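Local coordinates for protein quinoline 2-oxidoreductase small subunit (Pseudomonas putida, PDB 1T3Q) that carries two [2Fe-2S] clusters of a molybdenum hydroxylase that oxidises quinoline, probably passing electrons from the molybdenum site toward FAD, at residues R21-E26 with V73-C78; M29-A34 with C56-D61; Q96-R101 with P157-A162; P128-V133 with G146-I151. One frame throughout, in Å; residues are numbered along the deposited sequence.

Contact 1. Residues R21-E26 with V73-C78; sequences RVFYVE and VQAEGC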
loop_
_atom_site.group_PDB
_atom_site.type_symbol
_atom_site.label_atom_id
_atom_site.label_comp_id
_atom_site.label_asym_id
_atom_site.label_seq_id
_atom_site.Cartn_x
_atom_site.Cartn_y
_atom_site.Cartn_z
ATOM N N ARG A 21 -8.751 18.326 20.471
ATOM C CA ARG A 21 -7.704 18.275 19.461
ATOM C C ARG A 21 -7.122 19.653 19.180
ATOM O O ARG A 21 -7.764 20.680 19.411
ATOM C CB ARG A 21 -8.248 17.683 18.153
ATOM C CG ARG A 21 -8.839 16.282 18.279
ATOM C CD ARG A 21 -7.813 15.278 18.776
ATOM N NE ARG A 21 -6.739 15.048 17.813
ATOM C CZ ARG A 21 -6.854 14.309 16.711
ATOM N NH1 ARG A 21 -5.813 14.165 15.903
ATOM N NH2 ARG A 21 -7.999 13.700 16.421
ATOM N N VAL A 22 -5.894 19.659 18.683
ATOM C CA VAL A 22 -5.207 20.888 18.330
ATOM C C VAL A 22 -4.580 20.663 16.963
ATOM O O VAL A 22 -3.762 19.765 16.794
ATOM C CB VAL A 22 -4.091 21.228 19.340
ATOM C CG1 VAL A 22 -3.336 22.462 18.875
ATOM C CG2 VAL A 22 -4.689 21.468 20.720
ATOM N N PHE A 23 -4.980 21.467 15.985
ATOM C CA PHE A 23 -4.432 21.338 14.639
ATOM C C PHE A 23 -4.087 22.697 14.045
ATOM O O PHE A 23 -4.677 23.718 14.409
ATOM C CB PHE A 23 -5.412 20.572 13.735
ATOM C CG PHE A 23 -6.810 21.129 13.727
ATOM C CD1 PHE A 23 -7.182 22.103 12.810
ATOM C CD2 PHE A 23 -7.755 20.682 14.650
ATOM C CE1 PHE A 23 -8.472 22.628 12.808
ATOM C CE2 PHE A 23 -9.049 21.200 14.658
ATOM C CZ PHE A 23 -9.410 22.176 13.736
ATOM N N TYR A 24 -3.112 22.705 13.143
ATOM C CA TYR A 24 -2.668 23.931 12.499
ATOM C C TYR A 24 -3.146 23.998 11.064
ATOM O O TYR A 24 -2.966 23.057 10.297
ATOM C CB TYR A 24 -1.145 24.034 12.549
ATOM C CG TYR A 24 -0.625 24.278 13.944
ATOM C CD1 TYR A 24 -0.661 23.272 14.909
ATOM C CD2 TYR A 24 -0.148 25.533 14.315
ATOM C CE1 TYR A 24 -0.236 23.514 16.210
ATOM C CE2 TYR A 24 0.276 25.785 15.610
ATOM C CZ TYR A 24 0.229 24.773 16.552
ATOM O OH TYR A 24 0.636 25.031 17.839
ATOM N N VAL A 25 -3.750 25.123 10.708
ATOM C CA VAL A 25 -4.283 25.313 9.370
ATOM C C VAL A 25 -4.176 26.752 8.902
ATOM O O VAL A 25 -4.009 27.673 9.707
ATOM C CB VAL A 25 -5.782 24.919 9.312
ATOM C CG1 VAL A 25 -5.942 23.430 9.549
ATOM C CG2 VAL A 25 -6.567 25.710 10.356
ATOM N N GLU A 26 -4.267 26.937 7.590
ATOM C CA GLU A 26 -4.249 28.272 7.008
ATOM C C GLU A 26 -5.712 28.679 6.913
ATOM O O GLU A 26 -6.587 27.823 6.772
ATOM C CB GLU A 26 -3.653 28.259 5.603
ATOM C CG GLU A 26 -2.203 27.855 5.526
ATOM C CD GLU A 26 -1.655 27.982 4.124
ATOM O OE1 GLU A 26 -2.156 27.288 3.219
ATOM O OE2 GLU A 26 -0.724 28.788 3.922
ATOM N N VAL A 73 -10.515 27.387 10.465
ATOM C CA VAL A 73 -10.251 28.228 11.629
ATOM C C VAL A 73 -11.522 28.560 12.416
ATOM O O VAL A 73 -11.448 28.955 13.577
ATOM C CB VAL A 73 -9.514 29.547 11.255
ATOM C CG1 VAL A 73 -8.142 29.226 10.693
ATOM C CG2 VAL A 73 -10.330 30.364 10.264
ATOM N N GLN A 74 -12.688 28.384 11.799
ATOM C CA GLN A 74 -13.940 28.661 12.499
ATOM C C GLN A 74 -14.358 27.494 13.385
ATOM O O GLN A 74 -15.419 27.526 14.006
ATOM C CB GLN A 74 -15.052 28.998 11.504
ATOM C CG GLN A 74 -14.841 30.345 10.824
ATOM C CD GLN A 74 -15.892 30.661 9.784
ATOM O OE1 GLN A 74 -16.120 29.883 8.863
ATOM N NE2 GLN A 74 -16.533 31.813 9.922
ATOM N N ALA A 75 -13.515 26.470 13.460
ATOM C CA ALA A 75 -13.816 25.315 14.299
ATOM C C ALA A 75 -13.366 25.594 15.730
ATOM O O ALA A 75 -13.693 24.846 16.654
ATOM C CB ALA A 75 -13.109 24.076 13.768
ATOM N N GLU A 76 -12.612 26.678 15.902
ATOM C CA GLU A 76 -12.100 27.054 17.214
ATOM C C GLU A 76 -13.190 27.065 18.275
ATOM O O GLU A 76 -14.232 27.702 18.107
ATOM C CB GLU A 76 -11.441 28.436 17.154
ATOM C CG GLU A 76 -10.976 28.965 18.518
ATOM C CD GLU A 76 -9.768 28.213 19.062
ATOM O OE1 GLU A 76 -9.561 28.224 20.294
ATOM O OE2 GLU A 76 -9.017 27.622 18.257
ATOM N N GLY A 77 -12.936 26.357 19.369
ATOM C CA GLY A 77 -13.889 26.308 20.464
ATOM C C GLY A 77 -15.153 25.512 20.213
ATOM O O GLY A 77 -16.087 25.565 21.018
ATOM N N CYS A 78 -15.195 24.768 19.112
ATOM C CA CYS A 78 -16.375 23.974 18.784
ATOM C C CYS A 78 -16.187 22.483 19.041
ATOM O O CYS A 78 -15.062 21.986 19.126
ATOM C CB CYS A 78 -16.756 24.171 17.315
ATOM S SG CYS A 78 -17.208 25.864 16.874
#
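Val25 and Val73 meet through one methyl each: CG2 of Val25 lies 3.9 Å from CG1 of Val73, and the two side chains cross at a slant. The rotamer of Val25 (chi1 -66°) sets CG2 between the backbone N and the carbonyl carbon, while CG1 takes the place beside N. CG2 is thereby the methyl offered to Val73, whereas CG1 packs on Ala34 of the helix 31-39. The same first torsion in Val73 gives its CG1 the opposite role, since here the methyl beside N is the one turned to the strand.

Two residues back along the strand, Phe23 makes the second touch. Its CG stands between N and the carbonyl carbon (chi1 53°), and the ring points its CZ end at Ala75. CZ of Phe23 comes within 4.2 Å of Ala75 CB, a methyl lying at the ring edge and near its plane, so the aromatic face is not what Ala75 meets. No hydrogen bond joins 21-26 to 73-78; 142 Å² is buried between them, most of it on Phe23, Val25, Val73 and Ala75.

Beyond these apolar contacts, 73-78 leaves its 3-10 turn through a type II turn closed by Cys78 N to Ala75 O at 2.9 Å. Glu76 OE2 then takes the amide of Ser13 on the neighbouring strand 10-16. Phe23 and Val25 also pack on Val38 of the helix 31-39, and the contact lies at the edge strand of the plant-type ferredoxin fold, a beta-grasp in which a helix packs on a mixed sheet.

Contact 2. Residues M29-A34 with C56-D61; sequences MHLADA and CTILID. With FES (Fe2/s2 (inorganic) cluster), chain H.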
loop_
_atom_site.group_PDB
_atom_site.type_symbol
_atom_site.label_atom_id
_atom_site.label_comp_id
_atom_site.label_asym_id
_atom_site.label_seq_id
_atom_site.Cartn_x
_atom_site.Cartn_y
_atom_site.Cartn_z
ATOM N N MET A 29 -8.140 27.287 4.092
ATOM C CA MET A 29 -8.584 25.898 4.037
ATOM C C MET A 29 -9.931 25.715 4.735
ATOM O O MET A 29 -10.106 26.159 5.876
ATOM C CB MET A 29 -7.531 24.989 4.696
ATOM C CG MET A 29 -7.896 23.507 4.714
ATOM S SD MET A 29 -6.629 22.429 5.416
ATOM C CE MET A 29 -5.651 22.067 3.968
ATOM N N HIS A 30 -10.891 25.079 4.061
ATOM C CA HIS A 30 -12.169 24.861 4.723
ATOM C C HIS A 30 -12.073 23.672 5.677
ATOM O O HIS A 30 -11.113 22.900 5.635
ATOM C CB HIS A 30 -13.335 24.707 3.723
ATOM C CG HIS A 30 -13.104 23.724 2.612
ATOM N ND1 HIS A 30 -12.786 22.400 2.833
ATOM C CD2 HIS A 30 -13.251 23.855 1.271
ATOM C CE1 HIS A 30 -12.754 21.758 1.677
ATOM N NE2 HIS A 30 -13.034 22.619 0.714
ATOM N N LEU A 31 -13.056 23.556 6.563
ATOM C CA LEU A 31 -13.081 22.500 7.567
ATOM C C LEU A 31 -13.060 21.083 7.004
ATOM O O LEU A 31 -12.409 20.197 7.567
ATOM C CB LEU A 31 -14.300 22.693 8.477
ATOM C CG LEU A 31 -14.424 21.748 9.674
ATOM C CD1 LEU A 31 -13.128 21.742 10.470
ATOM C CD2 LEU A 31 -15.594 22.188 10.543
ATOM N N ALA A 32 -13.763 20.865 5.894
ATOM C CA ALA A 32 -13.792 19.544 5.272
ATOM C C ALA A 32 -12.364 19.110 4.938
ATOM O O ALA A 32 -11.943 18.014 5.299
ATOM C CB ALA A 32 -14.656 19.570 4.006
ATOM N N ASP A 33 -11.617 19.972 4.253
ATOM C CA ASP A 33 -10.229 19.657 3.902
ATOM C C ASP A 33 -9.343 19.488 5.143
ATOM O O ASP A 33 -8.482 18.611 5.179
ATOM C CB ASP A 33 -9.631 20.757 3.008
ATOM C CG ASP A 33 -9.959 20.571 1.528
ATOM O OD1 ASP A 33 -9.600 21.461 0.722
ATOM O OD2 ASP A 33 -10.572 19.542 1.159
ATOM N N ALA A 34 -9.544 20.323 6.160
ATOM C CA ALA A 34 -8.727 20.222 7.368
ATOM C C ALA A 34 -8.955 18.891 8.074
ATOM O O ALA A 34 -7.999 18.220 8.474
ATOM C CB ALA A 34 -9.025 21.383 8.314
ATOM N N CYS A 56 -20.435 16.601 2.791
ATOM C CA CYS A 56 -19.483 17.026 3.819
ATOM C C CYS A 56 -20.190 17.413 5.108
ATOM O O CYS A 56 -19.576 17.990 6.005
ATOM C CB CYS A 56 -18.711 18.261 3.350
ATOM S SG CYS A 56 -19.790 19.710 3.264
ATOM N N THR A 57 -21.477 17.112 5.196
ATOM C CA THR A 57 -22.248 17.469 6.381
ATOM C C THR A 57 -21.740 16.784 7.642
ATOM O O THR A 57 -21.579 15.562 7.676
ATOM C CB THR A 57 -23.743 17.130 6.183
ATOM O OG1 THR A 57 -24.233 17.809 5.017
ATOM C CG2 THR A 57 -24.566 17.581 7.400
ATOM N N ILE A 58 -21.473 17.581 8.674
ATOM C CA ILE A 58 -21.010 17.062 9.958
ATOM C C ILE A 58 -21.792 17.780 11.050
ATOM O O ILE A 58 -22.569 18.682 10.765
ATOM C CB ILE A 58 -19.504 17.327 10.178
ATOM C CG1 ILE A 58 -19.225 18.832 10.132
ATOM C CG2 ILE A 58 -18.680 16.577 9.134
ATOM C CD1 ILE A 58 -17.783 19.199 10.416
ATOM N N LEU A 59 -21.608 17.374 12.298
ATOM C CA LEU A 59 -22.314 18.045 13.384
ATOM C C LEU A 59 -21.326 18.912 14.150
ATOM O O LEU A 59 -20.258 18.446 14.560
ATOM C CB LEU A 59 -22.951 17.030 14.340
ATOM C CG LEU A 59 -23.988 16.059 13.765
ATOM C CD1 LEU A 59 -24.496 15.137 14.875
ATOM C CD2 LEU A 59 -25.142 16.828 13.162
ATOM N N ILE A 60 -21.677 20.182 14.314
ATOM C CA ILE A 60 -20.855 21.121 15.059
ATOM C C ILE A 60 -21.728 21.591 16.220
ATOM O O ILE A 60 -22.775 22.221 16.021
ATOM C CB ILE A 60 -20.409 22.303 14.173
ATOM C CG1 ILE A 60 -19.500 21.774 13.053
ATOM C CG2 ILE A 60 -19.661 23.336 15.008
ATOM C CD1 ILE A 60 -18.880 22.846 12.179
ATOM N N ASP A 61 -21.299 21.248 17.430
ATOM C CA ASP A 61 -22.043 21.572 18.638
ATOM C C ASP A 61 -23.451 21.010 18.505
ATOM O O ASP A 61 -24.436 21.659 18.854
ATOM C CB ASP A 61 -22.072 23.081 18.874
ATOM C CG ASP A 61 -20.688 23.653 19.083
ATOM O OD1 ASP A 61 -19.855 22.969 19.719
ATOM O OD2 ASP A 61 -20.427 24.782 18.622
HETATM FE FE1 FES H . -21.087 19.431 -1.256
HETATM FE FE2 FES H . -20.051 20.439 1.052
HETATM S S1 FES H . -22.111 20.558 0.479
HETATM S S2 FES H . -18.977 19.220 -0.569
#
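Leu31 has the largest share of this interface, 48 Å², and its close contacts all run through one methyl, CD2. CD2 of Leu31 lies 3.7 Å from CD1 of Ile58 and equally 3.7 Å from CD1 of Ile60, bridging two alternate residues of the strand 57-60. Its CG stands opposite the backbone N (chi1 -175°), which carries the isobutyl group out from the first turn of the helix. With Ile60 the approach is tip to tip; Ile58 is passed at a slant.

Ala32 and Cys56 make the other point of contact, CB to CB at 4.3 Å. The cysteine is tied at its far end, where SG binds one iron of the cluster at 2.3 Å, an iron shared with Cys68. Ala32 therefore packs against the methylene of a cluster ligand.

The helix start is fixed by His30, whose ND1 accepts from Asp33 N at 3.0 Å, a capping bond with the donor 9° out of the ring plane. His30 NE2 bonds to Glu49 in the cluster-binding loop. On the sheet side, Ile80 of strand 79-81 touches both Leu31 and Ile58, Met65 of strand 63-66 adjoins Ile60, and the helix 111-124 lies against Thr57 and Leu59.

Contact 3. Residues Q96-R101 with P157-A162; sequences QDSFRR and PAVAEA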
loop_
_atom_site.group_PDB
_atom_site.type_symbol
_atom_site.label_atom_id
_atom_site.label_comp_id
_atom_site.label_asym_id
_atom_site.label_seq_id
_atom_site.Cartn_x
_atom_site.Cartn_y
_atom_site.Cartn_z
ATOM N N GLN A 96 -26.646 3.052 11.864
ATOM C CA GLN A 96 -25.762 2.456 10.862
ATOM C C GLN A 96 -26.243 1.067 10.477
ATOM O O GLN A 96 -26.343 0.735 9.294
ATOM C CB GLN A 96 -24.331 2.367 11.396
ATOM C CG GLN A 96 -23.690 3.715 11.677
ATOM C CD GLN A 96 -22.372 3.580 12.407
ATOM O OE1 GLN A 96 -22.311 2.989 13.488
ATOM N NE2 GLN A 96 -21.306 4.126 11.825
ATOM N N ASP A 97 -26.545 0.253 11.481
ATOM C CA ASP A 97 -27.018 -1.098 11.225
ATOM C C ASP A 97 -28.297 -1.076 10.402
ATOM O O ASP A 97 -28.507 -1.938 9.542
ATOM C CB ASP A 97 -27.252 -1.842 12.541
ATOM C CG ASP A 97 -27.837 -3.219 12.327
ATOM O OD1 ASP A 97 -29.064 -3.383 12.503
ATOM O OD2 ASP A 97 -27.071 -4.131 11.967
ATOM N N SER A 98 -29.150 -0.088 10.658
ATOM C CA SER A 98 -30.395 0.037 9.918
ATOM C C SER A 98 -30.106 0.357 8.448
ATOM O O SER A 98 -30.740 -0.199 7.548
ATOM C CB SER A 98 -31.264 1.131 10.523
ATOM O OG SER A 98 -32.530 1.151 9.898
ATOM N N PHE A 99 -29.164 1.262 8.207
ATOM C CA PHE A 99 -28.795 1.612 6.832
ATOM C C PHE A 99 -28.393 0.337 6.085
ATOM O O PHE A 99 -28.768 0.131 4.928
ATOM C CB PHE A 99 -27.611 2.595 6.826
ATOM C CG PHE A 99 -28.014 4.037 6.703
ATOM C CD1 PHE A 99 -28.882 4.619 7.629
ATOM C CD2 PHE A 99 -27.524 4.819 5.662
ATOM C CE1 PHE A 99 -29.254 5.955 7.517
ATOM C CE2 PHE A 99 -27.891 6.163 5.540
ATOM C CZ PHE A 99 -28.757 6.732 6.469
ATOM N N ARG A 100 -27.631 -0.518 6.763
ATOM C CA ARG A 100 -27.164 -1.764 6.175
ATOM C C ARG A 100 -28.309 -2.742 5.916
ATOM O O ARG A 100 -28.420 -3.301 4.823
ATOM C CB ARG A 100 -26.131 -2.426 7.091
ATOM C CG ARG A 100 -25.480 -3.644 6.474
ATOM C CD ARG A 100 -24.633 -4.393 7.476
ATOM N NE ARG A 100 -23.967 -5.529 6.848
ATOM C CZ ARG A 100 -23.502 -6.579 7.514
ATOM N NH1 ARG A 100 -23.634 -6.634 8.833
ATOM N NH2 ARG A 100 -22.907 -7.571 6.862
ATOM N N ARG A 101 -29.155 -2.950 6.921
ATOM C CA ARG A 101 -30.282 -3.870 6.781
ATOM C C ARG A 101 -31.245 -3.465 5.669
ATOM O O ARG A 101 -31.818 -4.324 4.997
ATOM C CB ARG A 101 -31.052 -3.981 8.106
ATOM C CG ARG A 101 -30.305 -4.732 9.196
ATOM C CD ARG A 101 -31.168 -4.967 10.437
ATOM N NE ARG A 101 -31.419 -3.751 11.211
ATOM C CZ ARG A 101 -32.534 -3.034 11.155
ATOM N NH1 ARG A 101 -32.658 -1.948 11.905
ATOM N NH2 ARG A 101 -33.530 -3.400 10.358
ATOM N N PRO A 157 -38.215 0.965 13.238
ATOM C CA PRO A 157 -38.572 0.972 14.663
ATOM C C PRO A 157 -37.412 0.765 15.642
ATOM O O PRO A 157 -37.449 1.276 16.758
ATOM C CB PRO A 157 -39.644 -0.117 14.756
ATOM C CG PRO A 157 -39.273 -1.063 13.643
ATOM C CD PRO A 157 -38.912 -0.119 12.520
ATOM N N ALA A 158 -36.384 0.029 15.231
ATOM C CA ALA A 158 -35.228 -0.199 16.096
ATOM C C ALA A 158 -34.437 1.101 16.242
ATOM O O ALA A 158 -33.814 1.353 17.278
ATOM C CB ALA A 158 -34.339 -1.291 15.521
ATOM N N VAL A 159 -34.466 1.921 15.193
ATOM C CA VAL A 159 -33.777 3.208 15.204
ATOM C C VAL A 159 -34.505 4.171 16.140
ATOM O O VAL A 159 -33.879 4.880 16.934
ATOM C CB VAL A 159 -33.721 3.826 13.781
ATOM C CG1 VAL A 159 -33.205 5.256 13.846
ATOM C CG2 VAL A 159 -32.818 2.989 12.896
ATOM N N ALA A 160 -35.830 4.190 16.047
ATOM C CA ALA A 160 -36.634 5.059 16.898
ATOM C C ALA A 160 -36.400 4.692 18.363
ATOM O O ALA A 160 -36.252 5.565 19.215
ATOM C CB ALA A 160 -38.115 4.916 16.545
ATOM N N GLU A 161 -36.361 3.394 18.647
ATOM C CA GLU A 161 -36.137 2.915 20.006
ATOM C C GLU A 161 -34.769 3.367 20.518
ATOM O O GLU A 161 -34.646 3.859 21.642
ATOM C CB GLU A 161 -36.236 1.386 20.042
ATOM C CG GLU A 161 -35.829 0.753 21.371
ATOM C CD GLU A 161 -36.736 1.143 22.530
ATOM O OE1 GLU A 161 -36.419 0.768 23.683
ATOM O OE2 GLU A 161 -37.764 1.816 22.297
ATOM N N ALA A 162 -33.743 3.200 19.691
ATOM C CA ALA A 162 -32.396 3.601 20.070
ATOM C C ALA A 162 -32.349 5.111 20.295
ATOM O O ALA A 162 -31.680 5.592 21.213
ATOM C CB ALA A 162 -31.404 3.193 18.984
#
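The guanidinium of Arg101 approaches Ala158 obliquely, neither squarely by a face nor by an edge, with NH1 4.0 Å from the methyl CB. What is well defined is the edge at NE: Asp97 OD1, one helical turn earlier, lies 4° out of the guanidinium plane and 2.7 Å from NE in a salt bridge. Seen from the carboxylate, the bond arrives on the syn side but 35° out of plane. A bend at chi3 (-72°) brings the group round to both partners, and NH1 has a further salt bridge to Asp156, just ahead of the second helix.

The tighter contact is aliphatic. Ser98 CB is 3.4 Å from Val159 CG2, closer than usual for two carbons, and Ser98 OG lies 3.5 Å from the same methyl. The polar partner of OG is Ala153 O, in the helix 148-154, to which it is hydrogen-bonded.

Only 104 Å² is buried, with Val159 also packed on Leu122 of the helix 111-124. This is plain helix packing, the C-terminal helix 157-164 set against the helix 94-101, at the margin of the all-helical second [2Fe-2S] domain found in molybdenum hydroxylases.

Contact 4. Residues P128-V133 with G146-I151; sequences PSRDEV and GYETII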
loop_
_atom_site.group_PDB
_atom_site.type_symbol
_atom_site.label_atom_id
_atom_site.label_comp_id
_atom_site.label_asym_id
_atom_site.label_seq_id
_atom_site.Cartn_x
_atom_site.Cartn_y
_atom_site.Cartn_z
ATOM N N PRO A 128 -39.863 10.186 13.240
ATOM C CA PRO A 128 -40.389 11.137 12.260
ATOM C C PRO A 128 -41.187 10.392 11.198
ATOM O O PRO A 128 -40.973 9.205 10.983
ATOM C CB PRO A 128 -39.124 11.777 11.695
ATOM C CG PRO A 128 -38.145 10.644 11.735
ATOM C CD PRO A 128 -38.403 10.034 13.101
ATOM N N SER A 129 -42.117 11.082 10.551
ATOM C CA SER A 129 -42.917 10.467 9.500
ATOM C C SER A 129 -42.035 10.373 8.258
ATOM O O SER A 129 -41.019 11.059 8.163
ATOM C CB SER A 129 -44.139 11.329 9.192
ATOM O OG SER A 129 -43.756 12.539 8.554
ATOM N N ARG A 130 -42.412 9.530 7.304
ATOM C CA ARG A 130 -41.618 9.412 6.089
ATOM C C ARG A 130 -41.531 10.775 5.403
ATOM O O ARG A 130 -40.475 11.155 4.902
ATOM C CB ARG A 130 -42.234 8.375 5.140
ATOM C CG ARG A 130 -42.158 6.945 5.659
ATOM C CD ARG A 130 -42.731 5.952 4.653
ATOM N NE ARG A 130 -41.898 5.842 3.456
ATOM C CZ ARG A 130 -40.811 5.083 3.364
ATOM N NH1 ARG A 130 -40.421 4.353 4.401
ATOM N NH2 ARG A 130 -40.109 5.060 2.238
ATOM N N ASP A 131 -42.641 11.514 5.389
ATOM C CA ASP A 131 -42.668 12.835 4.763
ATOM C C ASP A 131 -41.721 13.807 5.447
ATOM O O ASP A 131 -41.053 14.597 4.784
ATOM C CB ASP A 131 -44.085 13.413 4.779
ATOM C CG ASP A 131 -44.927 12.911 3.626
ATOM O OD1 ASP A 131 -46.157 13.124 3.646
ATOM O OD2 ASP A 131 -44.356 12.315 2.691
ATOM N N GLU A 132 -41.675 13.752 6.774
ATOM C CA GLU A 132 -40.798 14.625 7.538
ATOM C C GLU A 132 -39.341 14.299 7.218
ATOM O O GLU A 132 -38.510 15.199 7.067
ATOM C CB GLU A 132 -41.078 14.460 9.041
ATOM C CG GLU A 132 -42.440 15.031 9.454
ATOM C CD GLU A 132 -42.897 14.621 10.854
ATOM O OE1 GLU A 132 -43.911 15.185 11.321
ATOM O OE2 GLU A 132 -42.266 13.743 11.483
ATOM N N VAL A 133 -39.033 13.011 7.108
ATOM C CA VAL A 133 -37.670 12.603 6.797
ATOM C C VAL A 133 -37.290 13.066 5.390
ATOM O O VAL A 133 -36.219 13.638 5.192
ATOM C CB VAL A 133 -37.493 11.073 6.909
ATOM C CG1 VAL A 133 -36.066 10.684 6.529
ATOM C CG2 VAL A 133 -37.779 10.619 8.344
ATOM N N GLY A 146 -31.861 6.120 -5.002
ATOM C CA GLY A 146 -33.252 6.437 -5.263
ATOM C C GLY A 146 -33.952 6.856 -3.972
ATOM O O GLY A 146 -35.168 7.012 -3.940
ATOM N N TYR A 147 -33.171 6.996 -2.903
ATOM C CA TYR A 147 -33.645 7.459 -1.589
ATOM C C TYR A 147 -34.625 6.644 -0.754
ATOM O O TYR A 147 -34.600 6.746 0.474
ATOM C CB TYR A 147 -34.252 8.854 -1.719
ATOM C CG TYR A 147 -33.326 9.896 -2.289
ATOM C CD1 TYR A 147 -32.252 10.383 -1.550
ATOM C CD2 TYR A 147 -33.536 10.407 -3.566
ATOM C CE1 TYR A 147 -31.404 11.365 -2.072
ATOM C CE2 TYR A 147 -32.699 11.385 -4.097
ATOM C CZ TYR A 147 -31.640 11.860 -3.347
ATOM O OH TYR A 147 -30.835 12.845 -3.865
ATOM N N GLU A 148 -35.495 5.861 -1.384
ATOM C CA GLU A 148 -36.486 5.128 -0.603
ATOM C C GLU A 148 -35.944 4.325 0.574
ATOM O O GLU A 148 -36.499 4.386 1.673
ATOM C CB GLU A 148 -37.331 4.207 -1.490
ATOM C CG GLU A 148 -38.421 3.497 -0.686
ATOM C CD GLU A 148 -39.401 2.722 -1.535
ATOM O OE1 GLU A 148 -40.213 1.970 -0.951
ATOM O OE2 GLU A 148 -39.371 2.865 -2.775
ATOM N N THR A 149 -34.852 3.595 0.366
ATOM C CA THR A 149 -34.302 2.782 1.438
ATOM C C THR A 149 -33.644 3.583 2.560
ATOM O O THR A 149 -33.489 3.078 3.670
ATOM C CB THR A 149 -33.314 1.728 0.886
ATOM O OG1 THR A 149 -32.356 2.359 0.028
ATOM C CG2 THR A 149 -34.075 0.660 0.099
ATOM N N ILE A 150 -33.242 4.818 2.272
ATOM C CA ILE A 150 -32.653 5.667 3.303
ATOM C C ILE A 150 -33.810 6.108 4.208
ATOM O O ILE A 150 -33.664 6.183 5.436
ATOM C CB ILE A 150 -31.961 6.912 2.690
ATOM C CG1 ILE A 150 -30.702 6.482 1.936
ATOM C CG2 ILE A 150 -31.599 7.906 3.786
ATOM C CD1 ILE A 150 -30.036 7.603 1.147
ATOM N N ILE A 151 -34.960 6.385 3.595
ATOM C CA ILE A 151 -36.142 6.793 4.355
ATOM C C ILE A 151 -36.549 5.592 5.215
ATOM O O ILE A 151 -36.896 5.742 6.390
ATOM C CB ILE A 151 -37.322 7.177 3.425
ATOM C CG1 ILE A 151 -36.882 8.249 2.422
ATOM C CG2 ILE A 151 -38.502 7.696 4.249
ATOM C CD1 ILE A 151 -36.365 9.532 3.045
#
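Ile151 packs against the guanidinium of Arg130, and van der Waals packing makes up most of the contact. CG2 of Ile151 lies over one face of that group, 3.6 Å from its plane and over its centre, with 3.6 Å to CZ of Arg130. A bend at chi3 (68°) folds the otherwise extended arginine chain across the isoleucine. The apolar pair is Ile151 CD1 with Val133 CG1 at 3.7 Å, the two side chains sliding past each other in opposite directions. Together these put 99 Å² of Ile151 under cover.

Polar approaches are looser. The backbone carbonyl O of Glu148 lies near the guanidinium plane, 3.7 Å from Arg130 NH2 and too far to be a hydrogen bond. Glu148 OE1 is 4.4 Å from Arg130 NH2, well out of the plane; at most a general attraction of opposite charges is likely, with no N-H directed at the oxygen. The salt bridges lie elsewhere: Arg130 NH1 to Asp152, Arg130 NH2 to Asp721 of the large subunit, and Glu148 OE2, not OE1, to Arg680 of the large subunit.

Hydrogen bonds within the segments fix the helix starts. Ser129 and Glu132 form a capping box, Glu132 N giving to Ser129 OG at 3.0 Å and Ser129 N to Glu132 OE2 at 2.8 Å, the latter from above the carboxylate plane. In the other helix, Tyr147 O accepts from both Ile150 N and Ile151 N. Tyr147 OH bonds to Cys142 N, in the second cluster's site, and to Pro714 O of the large subunit. Both helix N-termini belong to the helical [2Fe-2S] domain of molybdenum hydroxylases, and Arg680, Asp721 and Pro714 place them on its large-subunit side.

In the fold
From the N terminus, strand 19-25 opens contact 1, whose loop runs until 73-78 returns to it. Contact 2 opens and closes within that span, joining the start of helix 31-39 to strand 57-60. The two touch, as where Ala75 CB meets Leu31 CD1, and both belong to the first cluster domain. The chain then passes through strand 79-81 into the helical domain, where helix 94-101 opens contact 3. Contact 4 begins and ends before 157-162 closes contact 3; Phe99 against Ile150 links them. The nested pairs follow in series without crossing, and lie on opposite sides of the chain's centre, the centres of contacts 2 and 4 about 25 Å apart.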